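Long-range contacts in exopolygalacturonate lyase (Vibrio vulnificus, PDB 5A29), which probably cleaves pectate by beta-elimination, as a metal-dependent lyase of polysaccharide lyase family 2: residues Lys156-Tyr161 against Ser546-Gly551; Asn83-Gln88 against Phe128-His133. All coordinates share one frame; numbering follows the deposited sequence.

Contact 1 of 2, residues Lys156-Tyr161 against Ser546-Gly551; sequences KNHYPY and SGYIHG. With SRT (S,R meso-tartaric acid), chain R; EDO (1,2-ethanediol), chain H.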
# COMPACT_ATOMS: atom_id res chain seq x y z
N LYS A 156 5.94 0.24 -5.40
CA LYS A 156 4.88 -0.74 -5.52
C LYS A 156 3.89 -0.48 -4.39
O LYS A 156 4.09 -0.99 -3.28
CB LYS A 156 5.45 -2.17 -5.41
CG LYS A 156 4.44 -3.30 -5.69
CD LYS A 156 5.06 -4.65 -5.27
CE LYS A 156 4.07 -5.82 -5.41
NZ LYS A 156 4.71 -7.17 -5.15
N ASN A 157 2.83 0.29 -4.68
CA ASN A 157 1.85 0.73 -3.66
C ASN A 157 2.59 1.38 -2.46
O ASN A 157 2.29 1.06 -1.29
CB ASN A 157 0.95 -0.42 -3.16
CG ASN A 157 -0.05 -0.86 -4.20
OD1 ASN A 157 -0.22 -0.19 -5.24
ND2 ASN A 157 -0.69 -2.01 -3.95
N HIS A 158 3.55 2.27 -2.76
CA HIS A 158 4.29 2.98 -1.69
C HIS A 158 3.54 4.18 -1.16
O HIS A 158 3.58 4.44 0.06
CB HIS A 158 5.63 3.46 -2.17
CG HIS A 158 6.72 2.43 -2.05
ND1 HIS A 158 6.81 1.33 -2.88
CD2 HIS A 158 7.82 2.38 -1.23
CE1 HIS A 158 7.89 0.62 -2.57
NE2 HIS A 158 8.53 1.25 -1.59
N TYR A 159 2.81 4.88 -2.05
CA TYR A 159 2.00 6.06 -1.66
C TYR A 159 2.72 7.04 -0.72
O TYR A 159 2.33 7.19 0.48
CB TYR A 159 0.69 5.63 -1.04
CG TYR A 159 -0.11 4.57 -1.80
CD1 TYR A 159 -0.29 4.65 -3.19
CD2 TYR A 159 -0.74 3.52 -1.10
CE1 TYR A 159 -1.05 3.67 -3.85
CE2 TYR A 159 -1.53 2.58 -1.76
CZ TYR A 159 -1.66 2.67 -3.14
OH TYR A 159 -2.45 1.77 -3.84
N PRO A 160 3.76 7.69 -1.24
CA PRO A 160 4.54 8.69 -0.46
C PRO A 160 3.71 9.81 0.11
O PRO A 160 2.60 10.13 -0.37
CB PRO A 160 5.54 9.26 -1.50
CG PRO A 160 5.58 8.24 -2.63
CD PRO A 160 4.21 7.61 -2.66
N TYR A 161 4.29 10.51 1.08
CA TYR A 161 3.55 11.54 1.79
C TYR A 161 3.68 12.86 1.00
O TYR A 161 4.20 13.87 1.49
CB TYR A 161 4.17 11.63 3.22
CG TYR A 161 3.44 12.50 4.27
CD1 TYR A 161 2.16 12.97 4.10
CD2 TYR A 161 4.12 12.78 5.48
CE1 TYR A 161 1.54 13.72 5.10
CE2 TYR A 161 3.53 13.53 6.46
CZ TYR A 161 2.29 14.00 6.27
OH TYR A 161 1.74 14.77 7.27
N SER A 546 3.31 1.01 1.84
CA SER A 546 4.35 0.35 2.62
C SER A 546 5.55 0.16 1.68
O SER A 546 5.41 0.28 0.43
CB SER A 546 3.89 -1.02 3.12
OG SER A 546 3.58 -1.84 1.95
N GLY A 547 6.67 -0.24 2.26
CA GLY A 547 7.91 -0.37 1.47
C GLY A 547 8.62 -1.69 1.77
O GLY A 547 8.13 -2.48 2.59
N TYR A 548 9.69 -1.98 1.01
CA TYR A 548 10.46 -3.23 1.14
C TYR A 548 11.75 -2.96 0.32
O TYR A 548 11.85 -1.91 -0.39
CB TYR A 548 9.75 -4.50 0.61
CG TYR A 548 9.47 -4.38 -0.87
CD1 TYR A 548 8.31 -3.72 -1.31
CD2 TYR A 548 10.44 -4.78 -1.84
CE1 TYR A 548 8.06 -3.51 -2.66
CE2 TYR A 548 10.21 -4.53 -3.21
CZ TYR A 548 9.01 -3.91 -3.61
OH TYR A 548 8.72 -3.71 -4.96
N ILE A 549 12.75 -3.85 0.49
CA ILE A 549 13.99 -3.79 -0.30
C ILE A 549 14.18 -5.19 -0.82
O ILE A 549 14.00 -6.16 -0.09
CB ILE A 549 15.20 -3.34 0.58
CG1 ILE A 549 14.84 -1.99 1.22
CG2 ILE A 549 16.51 -3.21 -0.26
CD1 ILE A 549 15.92 -1.38 2.11
N HIS A 550 14.56 -5.29 -2.10
CA HIS A 550 14.66 -6.56 -2.76
C HIS A 550 16.05 -6.63 -3.46
O HIS A 550 16.40 -5.73 -4.23
CB HIS A 550 13.57 -6.63 -3.82
CG HIS A 550 13.49 -7.95 -4.50
ND1 HIS A 550 13.08 -8.09 -5.82
CD2 HIS A 550 13.80 -9.20 -4.07
CE1 HIS A 550 13.13 -9.37 -6.16
NE2 HIS A 550 13.56 -10.06 -5.12
N GLY A 551 16.79 -7.70 -3.20
CA GLY A 551 18.08 -7.93 -3.90
C GLY A 551 18.68 -9.21 -3.39
O GLY A 551 17.95 -10.13 -2.97
O1 SRT R . 3.93 -8.37 -2.99
O11 SRT R . 3.39 -6.41 -2.23
C1 SRT R . 3.31 -7.65 -2.19
C2 SRT R . 2.40 -8.37 -1.21
O2 SRT R . 2.98 -8.73 0.03
C3 SRT R . 1.08 -7.62 -1.08
O3 SRT R . 0.50 -7.84 -2.38
C4 SRT R . 0.29 -8.15 0.10
O4 SRT R . 0.42 -7.46 1.14
O41 SRT R . -0.36 -9.24 0.06
C1 EDO H . 1.67 5.28 2.35
O1 EDO H . 0.55 5.40 3.30
C2 EDO H . 3.09 5.77 2.72
O2 EDO H . 4.14 4.76 2.80
O HOH W 1 5.30 -1.90 -1.05
O HOH W 2 7.53 -6.57 -5.66
O HOH W 3 1.30 -0.92 0.24
O HOH W 4 11.01 0.70 -0.46

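Contact 2 of 2, residues Asn83-Gln88 against Phe128-His133; sequences NFANQQ and FYWGGH. With MN (manganese (II) ion), chain C.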
# COMPACT_ATOMS: atom_id res chain seq x y z
N ASN A 83 16.43 4.06 3.80
CA ASN A 83 15.59 4.06 2.57
C ASN A 83 14.38 4.92 2.87
O ASN A 83 13.48 4.48 3.56
CB ASN A 83 15.20 2.61 2.25
CG ASN A 83 14.57 2.48 0.85
OD1 ASN A 83 13.93 3.41 0.38
ND2 ASN A 83 14.71 1.35 0.24
N PHE A 84 14.38 6.15 2.37
CA PHE A 84 13.38 7.14 2.64
C PHE A 84 11.99 6.68 2.19
O PHE A 84 11.00 7.11 2.82
CB PHE A 84 13.77 8.48 1.97
CG PHE A 84 12.97 9.69 2.41
CD1 PHE A 84 12.86 10.05 3.77
CD2 PHE A 84 12.36 10.50 1.46
CE1 PHE A 84 12.19 11.19 4.17
CE2 PHE A 84 11.65 11.62 1.84
CZ PHE A 84 11.58 12.01 3.22
N ALA A 85 11.91 5.75 1.22
CA ALA A 85 10.61 5.20 0.77
C ALA A 85 9.93 4.31 1.88
O ALA A 85 8.72 4.04 1.83
CB ALA A 85 10.80 4.38 -0.51
N ASN A 86 10.74 3.83 2.84
CA ASN A 86 10.28 2.98 3.95
C ASN A 86 10.07 3.78 5.27
O ASN A 86 10.11 3.19 6.36
CB ASN A 86 11.35 1.87 4.23
CG ASN A 86 11.55 0.93 3.04
OD1 ASN A 86 10.78 0.97 2.08
ND2 ASN A 86 12.58 0.10 3.08
N GLN A 87 10.02 5.11 5.17
CA GLN A 87 9.97 5.97 6.37
C GLN A 87 8.85 6.96 6.26
O GLN A 87 8.70 7.83 7.11
CB GLN A 87 11.28 6.74 6.52
CG GLN A 87 12.46 5.76 6.63
CD GLN A 87 13.80 6.48 6.66
OE1 GLN A 87 13.87 7.71 6.73
NE2 GLN A 87 14.87 5.71 6.56
N GLN A 88 8.00 6.82 5.23
CA GLN A 88 6.92 7.83 5.06
C GLN A 88 5.92 7.78 6.21
O GLN A 88 5.31 8.82 6.55
CB GLN A 88 6.22 7.65 3.67
CG GLN A 88 7.24 7.68 2.50
CD GLN A 88 7.80 9.09 2.32
OE1 GLN A 88 7.03 10.02 2.13
NE2 GLN A 88 9.12 9.27 2.48
N PHE A 128 14.07 10.24 -6.74
CA PHE A 128 14.74 10.03 -5.46
C PHE A 128 15.55 8.77 -5.49
O PHE A 128 15.09 7.69 -6.00
CB PHE A 128 13.71 9.93 -4.29
CG PHE A 128 12.88 11.16 -4.09
CD1 PHE A 128 13.13 12.34 -4.78
CD2 PHE A 128 11.85 11.16 -3.12
CE1 PHE A 128 12.35 13.47 -4.57
CE2 PHE A 128 11.07 12.28 -2.90
CZ PHE A 128 11.32 13.46 -3.62
N TYR A 129 16.65 8.78 -4.73
CA TYR A 129 17.33 7.52 -4.42
C TYR A 129 16.69 6.77 -3.25
O TYR A 129 17.11 6.93 -2.10
CB TYR A 129 18.82 7.72 -4.12
CG TYR A 129 19.60 8.33 -5.32
CD1 TYR A 129 19.66 7.65 -6.53
CD2 TYR A 129 20.28 9.56 -5.20
CE1 TYR A 129 20.36 8.19 -7.63
CE2 TYR A 129 20.99 10.12 -6.29
CZ TYR A 129 21.03 9.40 -7.49
OH TYR A 129 21.72 9.87 -8.58
N TRP A 130 15.76 5.87 -3.56
CA TRP A 130 14.95 5.17 -2.54
C TRP A 130 14.22 4.03 -3.24
O TRP A 130 14.43 3.78 -4.45
CB TRP A 130 13.96 6.16 -1.86
CG TRP A 130 12.81 6.61 -2.75
CD1 TRP A 130 12.64 6.34 -4.11
CD2 TRP A 130 11.70 7.42 -2.38
NE1 TRP A 130 11.44 6.88 -4.55
CE2 TRP A 130 10.89 7.60 -3.54
CE3 TRP A 130 11.30 8.01 -1.17
CZ2 TRP A 130 9.70 8.32 -3.50
CZ3 TRP A 130 10.13 8.76 -1.16
CH2 TRP A 130 9.34 8.90 -2.31
N GLY A 131 13.40 3.28 -2.49
CA GLY A 131 12.51 2.30 -3.11
C GLY A 131 13.07 0.90 -3.06
O GLY A 131 13.97 0.57 -2.27
N GLY A 132 12.47 0.04 -3.87
CA GLY A 132 12.70 -1.41 -3.78
C GLY A 132 14.12 -1.88 -4.11
O GLY A 132 14.52 -2.98 -3.67
N HIS A 133 14.88 -1.09 -4.86
CA HIS A 133 16.21 -1.56 -5.38
C HIS A 133 17.22 -0.45 -5.25
O HIS A 133 18.26 -0.48 -5.94
CB HIS A 133 16.13 -1.92 -6.88
CG HIS A 133 15.29 -3.12 -7.20
ND1 HIS A 133 15.40 -4.33 -6.55
CD2 HIS A 133 14.34 -3.30 -8.15
CE1 HIS A 133 14.55 -5.20 -7.08
NE2 HIS A 133 13.89 -4.59 -8.06
MN MN C . 12.16 -5.28 -9.06
O HOH W 5 16.69 6.56 0.67
O HOH W 6 11.49 -6.22 -7.11

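Contact 1 of 2, residues Lys156-Tyr161 against Ser546-Gly551
The carbonyl oxygen of Ser546 sits over one face of the His158 imidazole, above its centre, with His158 CG 3.5 Å from Ser546 O. It is a buried loop-to-loop contact: 156-161 leads into helix 162-168 while 546-551 leads into strand 552-553, and the two meet within the largely helical fold, an alpha/alpha barrel in family 2 lyases. The one direct hydrogen bond between the loops runs from Ser546 N, which lies in the carbonyl plane of Asn157, to Asn157 O at 3.3 Å, moderately bent (155° at the hydrogen). Water does more of the joining. One molecule gives a hydrogen to Lys156 O and another to Ser546 O, the latter at 2.6 Å from the water oxygen; a second bridges Asn157 O and Ser546 OG; a third lies in the ring plane at His158 NE2 and donates to Tyr548 O. The rings of His158 and Tyr548 meet obliquely, planes 49° apart. Lys156 crosses Tyr548 at about a right angle, its CB 3.6 Å from Tyr548 OH, near the phenol plane. With CG turned opposite the backbone N (chi1 -173°) and the chain fully extended beyond it, Lys156 carries its ammonium past the phenol to the tartrate, NZ to O1 2.6 Å; Ser330 and Lys333 complete that pocket. A further water links Lys156 NZ to Tyr548 OH, which is hydrogen-bonded to Glu154 OE2; Glu154 is a manganese ligand, making Tyr548 a second-shell residue. Behind the first shell, Asp239 of helix 234-250 binds the backbone N of both His158 and Tyr159. The imidazole's rotation is fixed in part within its own loop: His158 ND1 accepts from Lys156 N at 2.9 Å, the donor near the ring plane.

Contact 2 of 2, residues Asn83-Gln88 against Phe128-His133
Trp130 lays one face of its indole against the methyl of Ala85, which stands 3.4 Å above the ring plane, displaced from the ring centre to its periphery; Phe128 CD2 presses on the opposite face. CG of Trp130 lies between the backbone N and the carbonyl carbon (chi1 71°), a rotamer that swings the indole along the 3-10 segment 84-85 and brings CE3 to 3.3 Å from Ala85 N. The six-membered ring also meets Phe84, where CD2 is 3.8 Å from Trp130 CE3. At the rim, near the indole plane, comes the amide of Gln88, turned 80° from it. A bend at chi2 places Gln88 NE2 over the centre of the Phe84 ring as well, while an almost straight bond of 2.9 Å ties NE2 to Phe84 O. That oxygen also takes Gln87 N, from the other face of its plane. The side-chain amide of Asn83 ties its own turn to the Gly131 backbone. Its OD1 closes an Asx turn by accepting from Ala85 N and, on an in-plane lone pair, takes Gly131 N at 2.9 Å; its ND2 returns a bond to Gly131 O, 2.7 Å away. The two-way grip holds the side-chain amide in a fixed rotation against one glycine. Water adds another bridge, accepting from Phe84 N and donating to Tyr129 O. Beyond the touching residues, Phe117 stacks on Phe84, and Asp59 receives Asn83 N and Asn86 ND2. Two residues after Gly131 the chain reaches His133, whose NE2 binds manganese at 2.1 Å together with Glu154, His196 and a water.

How the contacts relate
The contacts are neighbours, their centres 7 Å apart, and both segments of contact 2 precede those of contact 1 along the chain. Three segments flank strands of the four-stranded antiparallel sheet in sequence: 83-88 follow strand 78-82, while 128-133 precede its neighbour 135-137 and 156-161 come after edge strand 143-144; 546-551 return from the far end of the chain. The two meet directly where His550 N approaches Gly132 O at 2.8 Å and His133 ND1 approaches His550 O at 2.9 Å, both probable hydrogen bonds. Contact 1 thus probably orients a manganese ligand of contact 2. A second link joins Tyr161 N to Gln88 OE1. Together they place metal and tartrate-binding lysine in one neighbourhood.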